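Local coordinates for bluetongue virus COAT protein VP7 (PDB 1BVP), which forms, as trimers set on a scaffold of VP3, the capsomers of the virus's inner capsid, at residues L66-S71 / G92-P97; F268-F273 / G280-I285. All coordinates share one frame; numbering follows the deposited sequence.

How the contacts relate
Both contacts lie in the helical part of VP7, away from the beta-stranded domain, and their centres are 21 Å apart. Contact 1 comes first in the chain and closes before contact 2 opens. Helix 55-73 joins them: one flank of it meets 92-97 in contact 1, while Leu-66 and Leu-70 on another flank pack against helix 276-286 of contact 2. Leu-70 CD2 lies 3.9 Å from Ile-285 CG2, and Leu-66 CD2 lies 4.1 Å from Leu-281 CD2. Contact 1 has no hydrogen bond between its segments and rests mainly on apolar side chains, whereas contact 2 turns on one arginine. Each has residues touching another subunit of the trimer, contact 2 the more of them.

Contact 1: residues L66-S71 / G92-P97; sequences LDMMLS and GVLATP
Met-68 sets its CG anti to its own carbonyl carbon (chi1 -70°) and runs extended beyond it, which carries the methyl CE off helix 55-73 to the end of helix 90-94, where Val-93 and Leu-94 receive it. Val-93 turns CG1 anti to its backbone N (chi1 174°), and this branch meets the methionine methyl at 4.0 Å between Val-93 CG1 and Met-68 CE, the two side chains crossing at about a right angle. Leu-94 approaches the methionine more obliquely and divides its two methyls between side chain and backbone. Its CD1 lies along the thioether arm, 3.9 Å from Met-68 CE and only slightly farther from CG and SD. The other methyl comes down on the helix itself: Leu-94 CD2 is 3.7 Å from Met-68 O and 4.1 Å from Ser-71 CB, so that it rests between residues one turn apart. No hydrogen bond crosses between the segments. This is apolar helix-to-helix packing in the helical domain of the orbivirus VP7 fold, with the short helix 90-94 laid against the longer 55-73 after a mostly irregular connection. The hydroxyl of Ser-71 is turned back onto its own helix, where Ser-71 OG donates to Asp-67 O at 3.1 Å; this carbonyl also takes the backbone N of Ser-71, the two donors arriving from opposite faces of its plane. Helix 2-15 adds to the same apolar cluster, with Val-11 against Met-68 and Ile-4 against Leu-94. The carboxylate of Asp-67 is held by other parts of the chain, through a salt bridge to Arg-46 and hydrogen bonds from Tyr-40 and Tyr-84. Beyond the helix end, Pro-97 packs on Arg-22 of the second subunit.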
ATOM      1  N   LEU A  66      13.601   6.432 -25.461  1.00 13.59           N
ATOM      2  CA  LEU A  66      13.486   7.786 -24.942  1.00 11.26           C
ATOM      3  C   LEU A  66      12.572   8.610 -25.859  1.00 15.57           C
ATOM      4  O   LEU A  66      11.648   9.285 -25.395  1.00 17.67           O
ATOM      5  CB  LEU A  66      14.862   8.420 -24.844  1.00 13.10           C
ATOM      6  CG  LEU A  66      14.985   9.826 -24.240  1.00 15.33           C
ATOM      7  CD1 LEU A  66      14.201   9.970 -22.956  1.00 12.43           C
ATOM      8  CD2 LEU A  66      16.458  10.092 -23.975  1.00 11.51           C
ATOM      9  N   ASP A  67      12.776   8.506 -27.168  1.00 16.91           N
ATOM     10  CA  ASP A  67      11.937   9.244 -28.116  1.00 17.30           C
ATOM     11  C   ASP A  67      10.482   8.877 -27.979  1.00 17.88           C
ATOM     12  O   ASP A  67       9.602   9.735 -28.040  1.00 20.43           O
ATOM     13  CB  ASP A  67      12.349   8.959 -29.566  1.00 20.62           C
ATOM     14  CG  ASP A  67      13.406   9.912 -30.079  1.00 22.87           C
ATOM     15  OD1 ASP A  67      13.590  11.000 -29.491  1.00 26.13           O
ATOM     16  OD2 ASP A  67      14.055   9.577 -31.088  1.00 23.23           O
ATOM     17  N   MET A  68      10.236   7.582 -27.843  1.00 18.40           N
ATOM     18  CA  MET A  68       8.888   7.065 -27.735  1.00 15.62           C
ATOM     19  C   MET A  68       8.216   7.471 -26.446  1.00 17.59           C
ATOM     20  O   MET A  68       7.030   7.802 -26.452  1.00 22.75           O
ATOM     21  CB  MET A  68       8.908   5.558 -27.896  1.00 18.42           C
ATOM     22  CG  MET A  68       9.243   5.140 -29.312  1.00 17.82           C
ATOM     23  SD  MET A  68       9.118   3.376 -29.541  1.00 19.05           S
ATOM     24  CE  MET A  68       9.001   3.371 -31.302  1.00 17.21           C
ATOM     25  N   MET A  69       8.969   7.456 -25.346  1.00 15.96           N
ATOM     26  CA  MET A  69       8.455   7.875 -24.044  1.00  8.12           C
ATOM     27  C   MET A  69       8.089   9.385 -24.125  1.00 12.15           C
ATOM     28  O   MET A  69       6.951   9.760 -23.874  1.00 10.01           O
ATOM     29  CB  MET A  69       9.523   7.613 -22.984  1.00 12.74           C
ATOM     30  CG  MET A  69       9.156   7.959 -21.528  1.00 16.29           C
ATOM     31  SD  MET A  69       9.573   9.665 -21.077  1.00 17.67           S
ATOM     32  CE  MET A  69       8.081  10.222 -20.322  1.00  8.74           C
ATOM     33  N   LEU A  70       9.000  10.228 -24.614  1.00  8.21           N
ATOM     34  CA  LEU A  70       8.704  11.653 -24.706  1.00  8.25           C
ATOM     35  C   LEU A  70       7.532  11.957 -25.607  1.00 10.92           C
ATOM     36  O   LEU A  70       6.687  12.784 -25.266  1.00 15.28           O
ATOM     37  CB  LEU A  70       9.934  12.463 -25.130  1.00  9.75           C
ATOM     38  CG  LEU A  70      11.133  12.268 -24.184  1.00 13.95           C
ATOM     39  CD1 LEU A  70      12.384  12.876 -24.738  1.00  6.57           C
ATOM     40  CD2 LEU A  70      10.811  12.809 -22.783  1.00  9.47           C
ATOM     41  N   SER A  71       7.430  11.270 -26.735  1.00 14.22           N
ATOM     42  CA  SER A  71       6.305  11.535 -27.644  1.00 18.39           C
ATOM     43  C   SER A  71       4.969  11.118 -27.044  1.00 19.02           C
ATOM     44  O   SER A  71       3.981  11.835 -27.159  1.00 23.20           O
ATOM     45  CB  SER A  71       6.515  10.877 -29.018  1.00 18.77           C
ATOM     46  OG  SER A  71       7.650  11.461 -29.651  1.00 33.94           O
ATOM     47  N   GLY A  92       4.638  10.149 -35.301  1.00 20.29           N
ATOM     48  CA  GLY A  92       4.112   9.521 -36.505  1.00 15.30           C
ATOM     49  C   GLY A  92       4.347   8.022 -36.440  1.00 17.04           C
ATOM     50  O   GLY A  92       3.532   7.228 -36.882  1.00 20.86           O
ATOM     51  N   VAL A  93       5.484   7.627 -35.906  1.00 12.75           N
ATOM     52  CA  VAL A  93       5.761   6.220 -35.747  1.00 13.07           C
ATOM     53  C   VAL A  93       4.702   5.593 -34.835  1.00 18.01           C
ATOM     54  O   VAL A  93       4.068   4.601 -35.173  1.00 21.85           O
ATOM     55  CB  VAL A  93       7.106   6.031 -35.071  1.00 10.66           C
ATOM     56  CG1 VAL A  93       7.318   4.570 -34.775  1.00  6.79           C
ATOM     57  CG2 VAL A  93       8.229   6.649 -35.937  1.00  3.59           C
ATOM     58  N   LEU A  94       4.508   6.188 -33.668  1.00 21.30           N
ATOM     59  CA  LEU A  94       3.550   5.677 -32.695  1.00 17.45           C
ATOM     60  C   LEU A  94       2.078   5.713 -33.122  1.00 21.91           C
ATOM     61  O   LEU A  94       1.239   5.013 -32.535  1.00 21.81           O
ATOM     62  CB  LEU A  94       3.716   6.428 -31.392  1.00 17.24           C
ATOM     63  CG  LEU A  94       4.519   5.884 -30.227  1.00 16.08           C
ATOM     64  CD1 LEU A  94       5.388   4.730 -30.593  1.00 16.40           C
ATOM     65  CD2 LEU A  94       5.310   7.027 -29.681  1.00 14.32           C
ATOM     66  N   ALA A  95       1.741   6.544 -34.107  1.00 24.90           N
ATOM     67  CA  ALA A  95       0.351   6.610 -34.579  1.00 25.33           C
ATOM     68  C   ALA A  95       0.065   5.631 -35.728  1.00 26.68           C
ATOM     69  O   ALA A  95      -1.021   5.646 -36.277  1.00 29.70           O
ATOM     70  CB  ALA A  95      -0.008   8.034 -34.993  1.00 18.44           C
ATOM     71  N   THR A  96       1.053   4.814 -36.100  1.00 31.87           N
ATOM     72  CA  THR A  96       0.946   3.826 -37.189  1.00 31.15           C
ATOM     73  C   THR A  96       0.136   2.631 -36.684  1.00 31.90           C
ATOM     74  O   THR A  96       0.630   1.835 -35.883  1.00 32.36           O
ATOM     75  CB  THR A  96       2.370   3.289 -37.596  1.00 30.49           C
ATOM     76  OG1 THR A  96       3.184   4.363 -38.080  1.00 31.88           O
ATOM     77  CG2 THR A  96       2.283   2.197 -38.665  1.00 29.86           C
ATOM     78  N   PRO A  97      -1.060   2.414 -37.242  1.00 30.48           N
ATOM     79  CA  PRO A  97      -1.918   1.298 -36.823  1.00 28.30           C
ATOM     80  C   PRO A  97      -1.362  -0.085 -37.009  1.00 24.38           C
ATOM     81  O   PRO A  97      -1.914  -1.044 -36.505  1.00 27.24           O
ATOM     82  CB  PRO A  97      -3.201   1.511 -37.626  1.00 28.13           C
ATOM     83  CG  PRO A  97      -2.742   2.257 -38.813  1.00 29.93           C
ATOM     84  CD  PRO A  97      -1.716   3.222 -38.281  1.00 31.32           C
TER

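Contact 2: residues F268-F273 / G280-I285; sequences FNVYSF and GLRTAI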
ATOM      1  N   PHE A 268       8.521   5.419  -6.768  1.00  7.00           N
ATOM      2  CA  PHE A 268       9.819   5.094  -6.167  1.00  9.79           C
ATOM      3  C   PHE A 268      10.880   4.760  -7.221  1.00 11.64           C
ATOM      4  O   PHE A 268      12.036   5.158  -7.106  1.00 17.03           O
ATOM      5  CB  PHE A 268       9.697   3.918  -5.193  1.00  2.08           C
ATOM      6  CG  PHE A 268      11.018   3.473  -4.640  1.00  7.54           C
ATOM      7  CD1 PHE A 268      11.732   4.281  -3.766  1.00  7.15           C
ATOM      8  CD2 PHE A 268      11.585   2.258  -5.029  1.00  8.90           C
ATOM      9  CE1 PHE A 268      12.996   3.883  -3.290  1.00  5.14           C
ATOM     10  CE2 PHE A 268      12.842   1.855  -4.563  1.00  8.21           C
ATOM     11  CZ  PHE A 268      13.548   2.675  -3.690  1.00  5.59           C
ATOM     12  N   ASN A 269      10.483   3.954  -8.197  1.00 11.92           N
ATOM     13  CA  ASN A 269      11.364   3.554  -9.271  1.00  8.96           C
ATOM     14  C   ASN A 269      11.870   4.767 -10.049  1.00  7.35           C
ATOM     15  O   ASN A 269      13.050   4.854 -10.341  1.00 13.43           O
ATOM     16  CB  ASN A 269      10.630   2.598 -10.210  1.00 12.40           C
ATOM     17  CG  ASN A 269      11.568   1.946 -11.233  1.00 15.49           C
ATOM     18  OD1 ASN A 269      11.224   1.808 -12.411  1.00 17.01           O
ATOM     19  ND2 ASN A 269      12.764   1.567 -10.787  1.00  5.86           N
ATOM     20  N   VAL A 270      10.972   5.682 -10.406  1.00  8.33           N
ATOM     21  CA  VAL A 270      11.317   6.910 -11.145  1.00  4.75           C
ATOM     22  C   VAL A 270      12.303   7.805 -10.389  1.00 10.85           C
ATOM     23  O   VAL A 270      13.227   8.352 -10.976  1.00 14.01           O
ATOM     24  CB  VAL A 270      10.060   7.775 -11.392  1.00  5.84           C
ATOM     25  CG1 VAL A 270      10.452   9.145 -11.898  1.00  5.09           C
ATOM     26  CG2 VAL A 270       9.075   7.063 -12.320  1.00  5.73           C
ATOM     27  N   TYR A 271      12.092   7.979  -9.086  1.00 16.31           N
ATOM     28  CA  TYR A 271      12.965   8.854  -8.309  1.00 13.03           C
ATOM     29  C   TYR A 271      14.231   8.235  -7.770  1.00 15.07           C
ATOM     30  O   TYR A 271      15.015   8.913  -7.128  1.00 19.17           O
ATOM     31  CB  TYR A 271      12.183   9.580  -7.222  1.00  8.42           C
ATOM     32  CG  TYR A 271      11.200  10.602  -7.766  1.00  5.00           C
ATOM     33  CD1 TYR A 271      11.635  11.842  -8.213  1.00  3.87           C
ATOM     34  CD2 TYR A 271       9.835  10.315  -7.869  1.00  6.16           C
ATOM     35  CE1 TYR A 271      10.741  12.787  -8.763  1.00  2.00           C
ATOM     36  CE2 TYR A 271       8.930  11.257  -8.419  1.00  4.88           C
ATOM     37  CZ  TYR A 271       9.402  12.482  -8.857  1.00  4.24           C
ATOM     38  OH  TYR A 271       8.527  13.411  -9.384  1.00  9.98           O
ATOM     39  N   SER A 272      14.450   6.955  -8.031  1.00 18.14           N
ATOM     40  CA  SER A 272      15.691   6.328  -7.599  1.00 15.86           C
ATOM     41  C   SER A 272      16.828   6.949  -8.388  1.00 17.25           C
ATOM     42  O   SER A 272      16.672   7.440  -9.532  1.00 15.66           O
ATOM     43  CB  SER A 272      15.676   4.838  -7.822  1.00 13.63           C
ATOM     44  OG  SER A 272      14.775   4.282  -6.914  1.00 22.92           O
ATOM     45  N   PHE A 273      17.988   6.885  -7.769  1.00 15.62           N
ATOM     46  CA  PHE A 273      19.177   7.483  -8.317  1.00 14.25           C
ATOM     47  C   PHE A 273      19.733   6.797  -9.558  1.00 15.09           C
ATOM     48  O   PHE A 273      19.865   7.447 -10.606  1.00 12.79           O
ATOM     49  CB  PHE A 273      20.228   7.547  -7.204  1.00 12.07           C
ATOM     50  CG  PHE A 273      21.534   8.143  -7.635  1.00 10.00           C
ATOM     51  CD1 PHE A 273      21.590   9.467  -8.120  1.00  8.10           C
ATOM     52  CD2 PHE A 273      22.711   7.390  -7.559  1.00  6.37           C
ATOM     53  CE1 PHE A 273      22.807  10.040  -8.528  1.00  4.35           C
ATOM     54  CE2 PHE A 273      23.942   7.942  -7.965  1.00  8.32           C
ATOM     55  CZ  PHE A 273      23.982   9.281  -8.450  1.00  5.07           C
ATOM     56  N   GLY A 280      20.321  12.784 -13.906  1.00 10.88           N
ATOM     57  CA  GLY A 280      20.263  13.986 -14.736  1.00  6.40           C
ATOM     58  C   GLY A 280      19.124  13.968 -15.755  1.00 14.32           C
ATOM     59  O   GLY A 280      18.398  14.960 -15.928  1.00 18.35           O
ATOM     60  N   LEU A 281      18.971  12.835 -16.437  1.00 15.14           N
ATOM     61  CA  LEU A 281      17.943  12.646 -17.462  1.00 14.35           C
ATOM     62  C   LEU A 281      16.543  12.757 -16.862  1.00 15.08           C
ATOM     63  O   LEU A 281      15.669  13.458 -17.404  1.00 14.67           O
ATOM     64  CB  LEU A 281      18.108  11.250 -18.061  1.00 19.09           C
ATOM     65  CG  LEU A 281      17.796  10.820 -19.508  1.00 13.32           C
ATOM     66  CD1 LEU A 281      17.061   9.498 -19.436  1.00  9.80           C
ATOM     67  CD2 LEU A 281      16.999  11.821 -20.278  1.00 11.23           C
ATOM     68  N   ARG A 282      16.320  12.027 -15.767  1.00 12.64           N
ATOM     69  CA  ARG A 282      15.024  12.051 -15.093  1.00 13.08           C
ATOM     70  C   ARG A 282      14.691  13.483 -14.678  1.00 14.33           C
ATOM     71  O   ARG A 282      13.593  13.987 -14.939  1.00 16.49           O
ATOM     72  CB  ARG A 282      15.006  11.129 -13.877  1.00 13.53           C
ATOM     73  CG  ARG A 282      13.622  11.119 -13.223  1.00 12.86           C
ATOM     74  CD  ARG A 282      13.685  11.595 -11.780  1.00 12.27           C
ATOM     75  NE  ARG A 282      14.626  10.810 -10.974  1.00  7.34           N
ATOM     76  CZ  ARG A 282      15.763  11.291 -10.471  1.00 10.26           C
ATOM     77  NH1 ARG A 282      16.099  12.562 -10.679  1.00 11.94           N
ATOM     78  NH2 ARG A 282      16.591  10.484  -9.810  1.00  5.68           N
ATOM     79  N   THR A 283      15.635  14.143 -14.020  1.00 12.10           N
ATOM     80  CA  THR A 283      15.432  15.533 -13.635  1.00 13.62           C
ATOM     81  C   THR A 283      15.053  16.409 -14.840  1.00 13.37           C
ATOM     82  O   THR A 283      14.064  17.154 -14.799  1.00 16.88           O
ATOM     83  CB  THR A 283      16.694  16.094 -13.053  1.00 16.05           C
ATOM     84  OG1 THR A 283      17.071  15.304 -11.931  1.00 17.22           O
ATOM     85  CG2 THR A 283      16.484  17.516 -12.670  1.00  9.15           C
ATOM     86  N   ALA A 284      15.816  16.300 -15.929  1.00 12.31           N
ATOM     87  CA  ALA A 284      15.535  17.081 -17.143  1.00 10.60           C
ATOM     88  C   ALA A 284      14.151  16.813 -17.721  1.00 13.19           C
ATOM     89  O   ALA A 284      13.479  17.734 -18.169  1.00 23.49           O
ATOM     90  CB  ALA A 284      16.589  16.821 -18.198  1.00 10.31           C
ATOM     91  N   ILE A 285      13.728  15.557 -17.745  1.00 12.82           N
ATOM     92  CA  ILE A 285      12.411  15.236 -18.268  1.00 12.50           C
ATOM     93  C   ILE A 285      11.330  15.783 -17.327  1.00 15.89           C
ATOM     94  O   ILE A 285      10.368  16.397 -17.782  1.00 19.30           O
ATOM     95  CB  ILE A 285      12.245  13.698 -18.453  1.00 12.50           C
ATOM     96  CG1 ILE A 285      13.254  13.175 -19.469  1.00 10.73           C
ATOM     97  CG2 ILE A 285      10.835  13.347 -18.875  1.00  4.09           C
ATOM     98  CD1 ILE A 285      13.377  11.680 -19.464  1.00 12.20           C
TER
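Arg-282 reaches from helix 276-286 to the carboxyl-terminal end of helix 263-271 and supplies every hydrogen bond between 268-273 and 280-285. Arg-282 NE donates to Val-270 O at 2.8 Å, with an N-H...O angle of 150° and the acceptor in the guanidinium plane. From the same flat group, Arg-282 NH2 donates to Ser-272 O at 3.1 Å; that oxygen also lies near the guanidinium plane, but the nitrogen stands above the carbonyl plane of Ser-272. His-279 ND1, one turn back on the arginine's own helix, is a further hydrogen-bond partner of NH2. Apolar contacts flank these bonds. With CG anti to its backbone N (chi1 -177°) and bends at the next two torsions, the arginine lays its methylenes beside the other helix, Arg-282 CG being 4.0 Å from Val-270 CG1. Tyr-271 points its CB away from the arginine's segment, yet its ring returns at Tyr-271 CD1, 4.1 Å from Arg-282 CD; ring and guanidinium planes are 20° apart. The phenol hydroxyl is hydrogen-bonded to Pro-292 O. Within 268-273, Ser-272 OG donates to Phe-268 O at 2.9 Å, tying the residue beyond Tyr-271 back to the preceding turn. Helices 263-271 and 276-286 follow one another in the chain, joined by a short link, in the helical part of VP7. Helix 304-323 packs on Val-270, while against the third subunit of the trimer Phe-273 makes backbone hydrogen bonds and, with Ser-272, packs on Thr-118 of that subunit. The carbonyl oxygens of Val-270 and Ser-272, near the end of helix 263-271, offer partial negative charge to the buried guanidinium; with no carboxylate among the atoms of the two segments, they probably offset part of the cost of burying its charge, and the bonds from NE and NH2 limit rotation of the flat group.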